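Local coordinates for protein serpin-ZX (Arabidopsis thaliana, PDB 3LE2) that inhibits serine and cysteine proteases, including metacaspase-9 and RD21A, by offering a reactive centre loop whose cleavage traps the protease in a covalent complex, at residues 280-294 / 325-337. Sequence-based numbering, arbitrary orientation.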
ATOM      1  N   PRO A 280       5.931  13.503 -13.305  1.00 25.93           N
ATOM      2  CA  PRO A 280       7.078  12.661 -13.671  1.00 26.97           C
ATOM      3  C   PRO A 280       6.681  11.207 -13.827  1.00 30.26           C
ATOM      4  O   PRO A 280       5.863  10.711 -13.040  1.00 30.50           O
ATOM      5  CB  PRO A 280       8.005  12.800 -12.463  1.00 34.12           C
ATOM      6  CG  PRO A 280       7.089  13.115 -11.322  1.00 30.66           C
ATOM      7  CD  PRO A 280       6.051  14.026 -11.933  1.00 23.84           C
ATOM      8  N   LYS A 281       7.247  10.525 -14.821  1.00 29.50           N
ATOM      9  CA  LYS A 281       7.113   9.074 -14.884  1.00 29.12           C
ATOM     10  C   LYS A 281       7.929   8.511 -13.738  1.00 27.93           C
ATOM     11  O   LYS A 281       8.881   9.153 -13.288  1.00 31.96           O
ATOM     12  CB  LYS A 281       7.671   8.529 -16.204  1.00 33.26           C
ATOM     13  CG  LYS A 281       6.901   8.960 -17.436  1.00 39.79           C
ATOM     14  CD  LYS A 281       7.458   8.331 -18.705  1.00 35.34           C
ATOM     15  CE  LYS A 281       7.062   6.862 -18.838  1.00 38.17           C
ATOM     16  NZ  LYS A 281       7.766   6.215 -19.987  1.00 39.94           N
ATOM     17  N   PHE A 282       7.571   7.322 -13.263  1.00 30.51           N
ATOM     18  CA  PHE A 282       8.443   6.573 -12.353  1.00 28.85           C
ATOM     19  C   PHE A 282       8.050   5.099 -12.302  1.00 30.12           C
ATOM     20  O   PHE A 282       6.925   4.734 -12.616  1.00 27.81           O
ATOM     21  CB  PHE A 282       8.439   7.179 -10.945  1.00 26.96           C
ATOM     22  CG  PHE A 282       7.064   7.367 -10.372  1.00 31.01           C
ATOM     23  CD1 PHE A 282       6.337   8.532 -10.630  1.00 34.72           C
ATOM     24  CD2 PHE A 282       6.489   6.388  -9.575  1.00 33.43           C
ATOM     25  CE1 PHE A 282       5.053   8.717 -10.089  1.00 24.63           C
ATOM     26  CE2 PHE A 282       5.205   6.568  -9.030  1.00 30.28           C
ATOM     27  CZ  PHE A 282       4.500   7.731  -9.290  1.00 30.60           C
ATOM     28  N   LYS A 283       8.994   4.251 -11.918  1.00 32.95           N
ATOM     29  CA  LYS A 283       8.733   2.823 -11.816  1.00 36.42           C
ATOM     30  C   LYS A 283       9.695   2.241 -10.803  1.00 38.78           C
ATOM     31  O   LYS A 283      10.906   2.338 -10.976  1.00 32.07           O
ATOM     32  CB  LYS A 283       8.944   2.129 -13.164  1.00 35.66           C
ATOM     33  CG  LYS A 283       8.597   0.648 -13.153  1.00 38.20           C
ATOM     34  CD  LYS A 283       8.922  -0.033 -14.488  1.00 29.81           C
ATOM     35  CE  LYS A 283       8.248  -1.400 -14.583  1.00 45.31           C
ATOM     36  NZ  LYS A 283       8.495  -2.094 -15.894  1.00 50.06           N
ATOM     37  N   PHE A 284       9.160   1.649  -9.737  1.00 28.42           N
ATOM     38  CA  PHE A 284      10.019   1.043  -8.738  1.00 25.99           C
ATOM     39  C   PHE A 284       9.306   0.036  -7.849  1.00 32.34           C
ATOM     40  O   PHE A 284       8.076   0.002  -7.780  1.00 40.25           O
ATOM     41  CB  PHE A 284      10.707   2.112  -7.885  1.00 25.57           C
ATOM     42  CG  PHE A 284       9.759   2.932  -7.054  1.00 35.48           C
ATOM     43  CD1 PHE A 284       9.210   4.103  -7.558  1.00 26.54           C
ATOM     44  CD2 PHE A 284       9.423   2.536  -5.762  1.00 29.57           C
ATOM     45  CE1 PHE A 284       8.337   4.872  -6.781  1.00 38.12           C
ATOM     46  CE2 PHE A 284       8.545   3.290  -4.986  1.00 29.24           C
ATOM     47  CZ  PHE A 284       8.008   4.464  -5.489  1.00 27.32           C
ATOM     48  N   SER A 285      10.092  -0.792  -7.175  1.00 25.87           N
ATOM     49  CA  SER A 285       9.552  -1.707  -6.195  1.00 30.72           C
ATOM     50  C   SER A 285      10.163  -1.360  -4.840  1.00 34.10           C
ATOM     51  O   SER A 285      11.136  -0.611  -4.752  1.00 25.61           O
ATOM     52  CB  SER A 285       9.872  -3.150  -6.574  1.00 33.98           C
ATOM     53  OG  SER A 285      11.257  -3.403  -6.409  1.00 36.08           O
ATOM     54  N   PHE A 286       9.587  -1.899  -3.778  1.00 27.69           N
ATOM     55  CA  PHE A 286      10.070  -1.581  -2.452  1.00 28.59           C
ATOM     56  C   PHE A 286       9.687  -2.703  -1.510  1.00 28.50           C
ATOM     57  O   PHE A 286       8.578  -3.228  -1.570  1.00 23.78           O
ATOM     58  CB  PHE A 286       9.510  -0.235  -1.963  1.00 23.96           C
ATOM     59  CG  PHE A 286       9.996   0.150  -0.599  1.00 26.90           C
ATOM     60  CD1 PHE A 286      11.164   0.872  -0.449  1.00 23.83           C
ATOM     61  CD2 PHE A 286       9.300  -0.248   0.539  1.00 25.01           C
ATOM     62  CE1 PHE A 286      11.626   1.200   0.810  1.00 32.23           C
ATOM     63  CE2 PHE A 286       9.752   0.075   1.799  1.00 22.64           C
ATOM     64  CZ  PHE A 286      10.912   0.805   1.943  1.00 26.67           C
ATOM     65  N   GLY A 287      10.620  -3.088  -0.657  1.00 23.97           N
ATOM     66  CA  GLY A 287      10.379  -4.188   0.246  1.00 25.28           C
ATOM     67  C   GLY A 287      10.989  -3.898   1.595  1.00 28.62           C
ATOM     68  O   GLY A 287      12.004  -3.184   1.714  1.00 20.96           O
ATOM     69  N   PHE A 288      10.375  -4.454   2.629  1.00 25.07           N
ATOM     70  CA  PHE A 288      10.904  -4.259   3.959  1.00 24.28           C
ATOM     71  C   PHE A 288      10.337  -5.290   4.897  1.00 24.38           C
ATOM     72  O   PHE A 288       9.330  -5.943   4.594  1.00 24.39           O
ATOM     73  CB  PHE A 288      10.655  -2.818   4.443  1.00 29.89           C
ATOM     74  CG  PHE A 288       9.214  -2.510   4.799  1.00 25.32           C
ATOM     75  CD1 PHE A 288       8.243  -2.367   3.817  1.00 29.49           C
ATOM     76  CD2 PHE A 288       8.839  -2.336   6.125  1.00 29.03           C
ATOM     77  CE1 PHE A 288       6.914  -2.069   4.148  1.00 24.62           C
ATOM     78  CE2 PHE A 288       7.519  -2.039   6.468  1.00 27.35           C
ATOM     79  CZ  PHE A 288       6.553  -1.910   5.476  1.00 28.52           C
ATOM     80  N   ASP A 289      11.017  -5.459   6.022  1.00 30.59           N
ATOM     81  CA  ASP A 289      10.514  -6.258   7.125  1.00 33.51           C
ATOM     82  C   ASP A 289       9.766  -5.305   8.056  1.00 30.50           C
ATOM     83  O   ASP A 289      10.375  -4.440   8.687  1.00 37.63           O
ATOM     84  CB  ASP A 289      11.689  -6.914   7.855  1.00 28.81           C
ATOM     85  CG  ASP A 289      11.246  -7.759   9.044  1.00 33.87           C
ATOM     86  OD1 ASP A 289      10.052  -7.702   9.426  1.00 28.92           O
ATOM     87  OD2 ASP A 289      12.104  -8.482   9.598  1.00 33.06           O
ATOM     88  N   ALA A 290       8.449  -5.449   8.138  1.00 32.30           N
ATOM     89  CA  ALA A 290       7.626  -4.485   8.889  1.00 34.38           C
ATOM     90  C   ALA A 290       7.853  -4.526  10.395  1.00 36.46           C
ATOM     91  O   ALA A 290       7.403  -3.640  11.112  1.00 33.59           O
ATOM     92  CB  ALA A 290       6.140  -4.700   8.590  1.00 22.95           C
ATOM     93  N   SER A 291       8.538  -5.562  10.870  1.00 33.13           N
ATOM     94  CA  SER A 291       8.553  -5.863  12.298  1.00 40.73           C
ATOM     95  C   SER A 291       9.067  -4.688  13.141  1.00 43.52           C
ATOM     96  O   SER A 291       8.452  -4.319  14.147  1.00 40.86           O
ATOM     97  CB  SER A 291       9.322  -7.164  12.584  1.00 31.12           C
ATOM     98  OG  SER A 291      10.700  -6.996  12.365  1.00 41.47           O
ATOM     99  N   ASN A 292      10.163  -4.080  12.708  1.00 42.83           N
ATOM    100  CA  ASN A 292      10.733  -2.955  13.441  1.00 36.45           C
ATOM    101  C   ASN A 292       9.911  -1.660  13.438  1.00 42.86           C
ATOM    102  O   ASN A 292       9.738  -1.053  14.493  1.00 42.92           O
ATOM    103  CB  ASN A 292      12.175  -2.681  13.005  1.00 52.09           C
ATOM    104  CG  ASN A 292      13.184  -3.659  13.632  1.00 60.80           C
ATOM    105  OD1 ASN A 292      12.840  -4.488  14.490  1.00 46.46           O
ATOM    106  ND2 ASN A 292      14.438  -3.556  13.200  1.00 55.73           N
ATOM    107  N   VAL A 293       9.402  -1.218  12.288  1.00 40.50           N
ATOM    108  CA  VAL A 293       8.627   0.022  12.306  1.00 40.04           C
ATOM    109  C   VAL A 293       7.376  -0.150  13.141  1.00 31.93           C
ATOM    110  O   VAL A 293       6.945   0.792  13.793  1.00 35.23           O
ATOM    111  CB  VAL A 293       8.195   0.563  10.917  1.00 41.29           C
ATOM    112  CG1 VAL A 293       9.389   0.815  10.038  1.00 50.91           C
ATOM    113  CG2 VAL A 293       7.200  -0.365  10.264  1.00 36.37           C
ATOM    114  N   LEU A 294       6.791  -1.346  13.110  1.00 31.86           N
ATOM    115  CA  LEU A 294       5.587  -1.602  13.886  1.00 30.09           C
ATOM    116  C   LEU A 294       5.881  -1.524  15.382  1.00 41.69           C
ATOM    117  O   LEU A 294       5.133  -0.888  16.118  1.00 39.48           O
ATOM    118  CB  LEU A 294       4.957  -2.936  13.521  1.00 27.88           C
ATOM    119  CG  LEU A 294       4.195  -2.957  12.198  1.00 30.96           C
ATOM    120  CD1 LEU A 294       3.892  -4.397  11.834  1.00 32.67           C
ATOM    121  CD2 LEU A 294       2.912  -2.130  12.266  1.00 28.11           C
ATOM    122  N   SER A 325       8.966 -13.515  14.067  1.00 32.00           N
ATOM    123  CA  SER A 325      10.350 -13.155  13.779  1.00 32.79           C
ATOM    124  C   SER A 325      10.412 -12.002  12.771  1.00 37.06           C
ATOM    125  O   SER A 325      11.171 -11.041  12.944  1.00 33.38           O
ATOM    126  CB  SER A 325      11.112 -14.370  13.227  1.00 35.66           C
ATOM    127  OG  SER A 325      10.960 -15.514  14.058  1.00 32.07           O
ATOM    128  N   ASN A 326       9.612 -12.108  11.715  1.00 29.43           N
ATOM    129  CA  ASN A 326       9.659 -11.141  10.633  1.00 25.12           C
ATOM    130  C   ASN A 326       8.327 -11.049   9.936  1.00 30.59           C
ATOM    131  O   ASN A 326       7.562 -12.026   9.862  1.00 27.29           O
ATOM    132  CB  ASN A 326      10.676 -11.542   9.555  1.00 27.49           C
ATOM    133  CG  ASN A 326      11.984 -12.062  10.119  1.00 31.80           C
ATOM    134  OD1 ASN A 326      12.078 -13.211  10.556  1.00 33.64           O
ATOM    135  ND2 ASN A 326      13.013 -11.228  10.073  1.00 29.05           N
ATOM    136  N   ILE A 327       8.072  -9.872   9.386  1.00 26.59           N
ATOM    137  CA  ILE A 327       6.961  -9.693   8.471  1.00 33.07           C
ATOM    138  C   ILE A 327       7.519  -9.069   7.205  1.00 27.66           C
ATOM    139  O   ILE A 327       7.727  -7.854   7.128  1.00 26.53           O
ATOM    140  CB  ILE A 327       5.840  -8.822   9.063  1.00 31.20           C
ATOM    141  CG1 ILE A 327       5.292  -9.464  10.346  1.00 32.68           C
ATOM    142  CG2 ILE A 327       4.726  -8.610   8.036  1.00 24.99           C
ATOM    143  CD1 ILE A 327       4.374  -8.530  11.150  1.00 27.12           C
ATOM    144  N   PHE A 328       7.767  -9.928   6.220  1.00 25.56           N
ATOM    145  CA  PHE A 328       8.357  -9.523   4.943  1.00 28.81           C
ATOM    146  C   PHE A 328       7.296  -9.035   3.962  1.00 26.91           C
ATOM    147  O   PHE A 328       6.350  -9.764   3.642  1.00 26.75           O
ATOM    148  CB  PHE A 328       9.150 -10.687   4.340  1.00 25.12           C
ATOM    149  CG  PHE A 328      10.349 -11.096   5.160  1.00 29.53           C
ATOM    150  CD1 PHE A 328      10.357 -12.300   5.861  1.00 32.54           C
ATOM    151  CD2 PHE A 328      11.473 -10.269   5.233  1.00 25.95           C
ATOM    152  CE1 PHE A 328      11.486 -12.694   6.612  1.00 24.99           C
ATOM    153  CE2 PHE A 328      12.591 -10.644   5.986  1.00 35.63           C
ATOM    154  CZ  PHE A 328      12.597 -11.859   6.677  1.00 30.98           C
ATOM    155  N   HIS A 329       7.450  -7.799   3.493  1.00 23.50           N
ATOM    156  CA  HIS A 329       6.479  -7.212   2.570  1.00 28.22           C
ATOM    157  C   HIS A 329       7.140  -6.636   1.327  1.00 27.81           C
ATOM    158  O   HIS A 329       8.188  -5.991   1.394  1.00 27.70           O
ATOM    159  CB  HIS A 329       5.644  -6.119   3.265  1.00 24.64           C
ATOM    160  CG  HIS A 329       4.664  -5.435   2.358  1.00 28.59           C
ATOM    161  ND1 HIS A 329       3.545  -6.069   1.855  1.00 34.88           N
ATOM    162  CD2 HIS A 329       4.626  -4.168   1.875  1.00 29.17           C
ATOM    163  CE1 HIS A 329       2.871  -5.228   1.089  1.00 34.59           C
ATOM    164  NE2 HIS A 329       3.501  -4.067   1.088  1.00 34.11           N
ATOM    165  N   LYS A 330       6.503  -6.861   0.189  1.00 25.12           N
ATOM    166  CA  LYS A 330       6.984  -6.310  -1.056  1.00 27.23           C
ATOM    167  C   LYS A 330       5.830  -5.742  -1.877  1.00 27.85           C
ATOM    168  O   LYS A 330       4.743  -6.334  -1.954  1.00 28.45           O
ATOM    169  CB  LYS A 330       7.727  -7.378  -1.863  1.00 30.27           C
ATOM    170  CG  LYS A 330       8.312  -6.879  -3.199  1.00 30.59           C
ATOM    171  CD  LYS A 330       9.742  -6.374  -3.054  1.00 39.37           C
ATOM    172  CE  LYS A 330      10.600  -6.838  -4.223  1.00 43.06           C
ATOM    173  NZ  LYS A 330      12.056  -6.756  -3.939  1.00 47.91           N
ATOM    174  N   ALA A 331       6.102  -4.599  -2.499  1.00 21.11           N
ATOM    175  CA  ALA A 331       5.155  -3.895  -3.322  1.00 25.56           C
ATOM    176  C   ALA A 331       5.909  -3.257  -4.481  1.00 31.65           C
ATOM    177  O   ALA A 331       7.114  -3.024  -4.395  1.00 28.88           O
ATOM    178  CB  ALA A 331       4.477  -2.823  -2.493  1.00 27.50           C
ATOM    179  N   CYS A 332       5.208  -2.968  -5.569  0.60 30.79           N
ATOM    180  CA  CYS A 332       5.818  -2.202  -6.654  0.60 36.47           C
ATOM    181  C   CYS A 332       4.785  -1.252  -7.254  0.60 33.71           C
ATOM    182  O   CYS A 332       3.582  -1.468  -7.125  0.60 34.68           O
ATOM    183  CB  CYS A 332       6.370  -3.124  -7.739  0.60 33.50           C
ATOM    184  SG  CYS A 332       5.065  -3.995  -8.586  0.60 34.74           S
ATOM    185  N   ILE A 333       5.263  -0.200  -7.905  1.00 28.61           N
ATOM    186  CA  ILE A 333       4.387   0.815  -8.465  1.00 31.80           C
ATOM    187  C   ILE A 333       4.980   1.326  -9.759  1.00 32.61           C
ATOM    188  O   ILE A 333       6.190   1.226  -9.995  1.00 28.44           O
ATOM    189  CB  ILE A 333       4.117   1.984  -7.486  1.00 28.41           C
ATOM    190  CG1 ILE A 333       2.947   2.843  -7.982  1.00 28.75           C
ATOM    191  CG2 ILE A 333       5.372   2.824  -7.281  1.00 25.47           C
ATOM    192  CD1 ILE A 333       1.610   2.106  -8.047  1.00 29.71           C
ATOM    193  N   GLU A 334       4.117   1.843 -10.619  1.00 33.85           N
ATOM    194  CA  GLU A 334       4.567   2.381 -11.888  1.00 34.73           C
ATOM    195  C   GLU A 334       3.614   3.444 -12.376  1.00 35.11           C
ATOM    196  O   GLU A 334       2.392   3.296 -12.275  1.00 37.20           O
ATOM    197  CB  GLU A 334       4.666   1.280 -12.929  1.00 34.29           C
ATOM    198  CG  GLU A 334       4.837   1.818 -14.327  1.00 37.76           C
ATOM    199  CD  GLU A 334       5.047   0.716 -15.345  1.00 48.51           C
ATOM    200  OE1 GLU A 334       4.574  -0.421 -15.110  1.00 54.01           O
ATOM    201  OE2 GLU A 334       5.686   0.994 -16.383  1.00 55.91           O
ATOM    202  N   VAL A 335       4.183   4.519 -12.902  1.00 31.15           N
ATOM    203  CA  VAL A 335       3.398   5.567 -13.526  1.00 31.29           C
ATOM    204  C   VAL A 335       3.931   5.867 -14.928  1.00 35.15           C
ATOM    205  O   VAL A 335       5.082   6.274 -15.095  1.00 30.05           O
ATOM    206  CB  VAL A 335       3.387   6.852 -12.665  1.00 36.64           C
ATOM    207  CG1 VAL A 335       2.909   8.038 -13.479  1.00 30.64           C
ATOM    208  CG2 VAL A 335       2.516   6.656 -11.437  1.00 34.87           C
ATOM    209  N   ASN A 336       3.086   5.645 -15.934  1.00 30.24           N
ATOM    210  CA  ASN A 336       3.418   6.016 -17.307  1.00 35.37           C
ATOM    211  C   ASN A 336       2.188   6.568 -18.046  1.00 39.34           C
ATOM    212  O   ASN A 336       1.173   6.915 -17.414  1.00 37.28           O
ATOM    213  CB  ASN A 336       4.089   4.847 -18.060  1.00 29.78           C
ATOM    214  CG  ASN A 336       3.183   3.633 -18.193  1.00 37.81           C
ATOM    215  OD1 ASN A 336       1.977   3.764 -18.375  1.00 39.67           O
ATOM    216  ND2 ASN A 336       3.765   2.444 -18.114  1.00 39.17           N
ATOM    217  N   GLU A 337       2.272   6.644 -19.371  1.00 37.26           N
ATOM    218  CA  GLU A 337       1.228   7.299 -20.173  1.00 39.73           C
ATOM    219  C   GLU A 337      -0.002   6.453 -20.451  1.00 37.44           C
ATOM    220  O   GLU A 337      -1.046   6.987 -20.811  1.00 37.85           O
ATOM    221  CB  GLU A 337       1.784   7.747 -21.537  1.00 36.46           C
ATOM    222  CG  GLU A 337       2.854   8.821 -21.481  1.00 36.38           C
ATOM    223  CD  GLU A 337       4.243   8.247 -21.304  1.00 42.67           C
ATOM    224  OE1 GLU A 337       4.360   7.040 -20.999  1.00 35.06           O
ATOM    225  OE2 GLU A 337       5.212   9.011 -21.469  1.00 38.67           O
TER
HETATM  226  O   HOH W   1       7.792   8.220 -22.611  1.00 45.49           O
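Lys281 bends at chi3 (76°), and its NZ makes a long salt bridge with Glu337 OE1 at 3.6 Å. A water that donates to Glu337 OE2 is only weakly bonded to NZ; OE2 also bonds to Thr188 OG1. From Phe282 to Asp289 the chain runs antiparallel to 328-335. Phe282, Phe284, Phe286 and Phe288 each exchange a pair of backbone hydrogen bonds with Val335, Ile333, Ala331 and His329, respectively. Val335 CB lies over one face of the Phe282 ring. Lys283 and Glu334 lie side by side on the other sheet face, but NZ stays 4.2 Å from Glu334 OE2. Phe284 has CG between its backbone N and carbonyl carbon (chi1 65°), which lays the ring alongside Ile333, whose CG2 makes a CH-pi contact over one face, 3.8 Å from the centroid. Phe288 CE1 meets the edge of the His329 ring at CD2.

Asp289 ends the strand pair. Its OD1 accepts three hydrogen bonds, all well out of the carboxylate plane: Ile327 N (2.9 Å) from one side, Ser291 N and OG from the other. Ser291 N caps the following helix. OD2 receives Asn326 ND2 at 2.9 Å on its syn side, 32° out of plane. Ala290 N bonds to Ile327 O at 2.7 Å.

This pair belongs to central beta-sheet A of the serpin fold, here native and stressed. In serpins the cleaved reactive centre loop inserts between strands 326-335 and 167-176. Here they are still parallel neighbours, Asn326 and Phe328 bonding to Phe169 and Phe328 also to Asn171. Strand 33-35 packs against Phe284, Phe286, Phe288 and His329, whose NE2 bonds to Ser36 N. Strand 200-207 meets the Lys281 end.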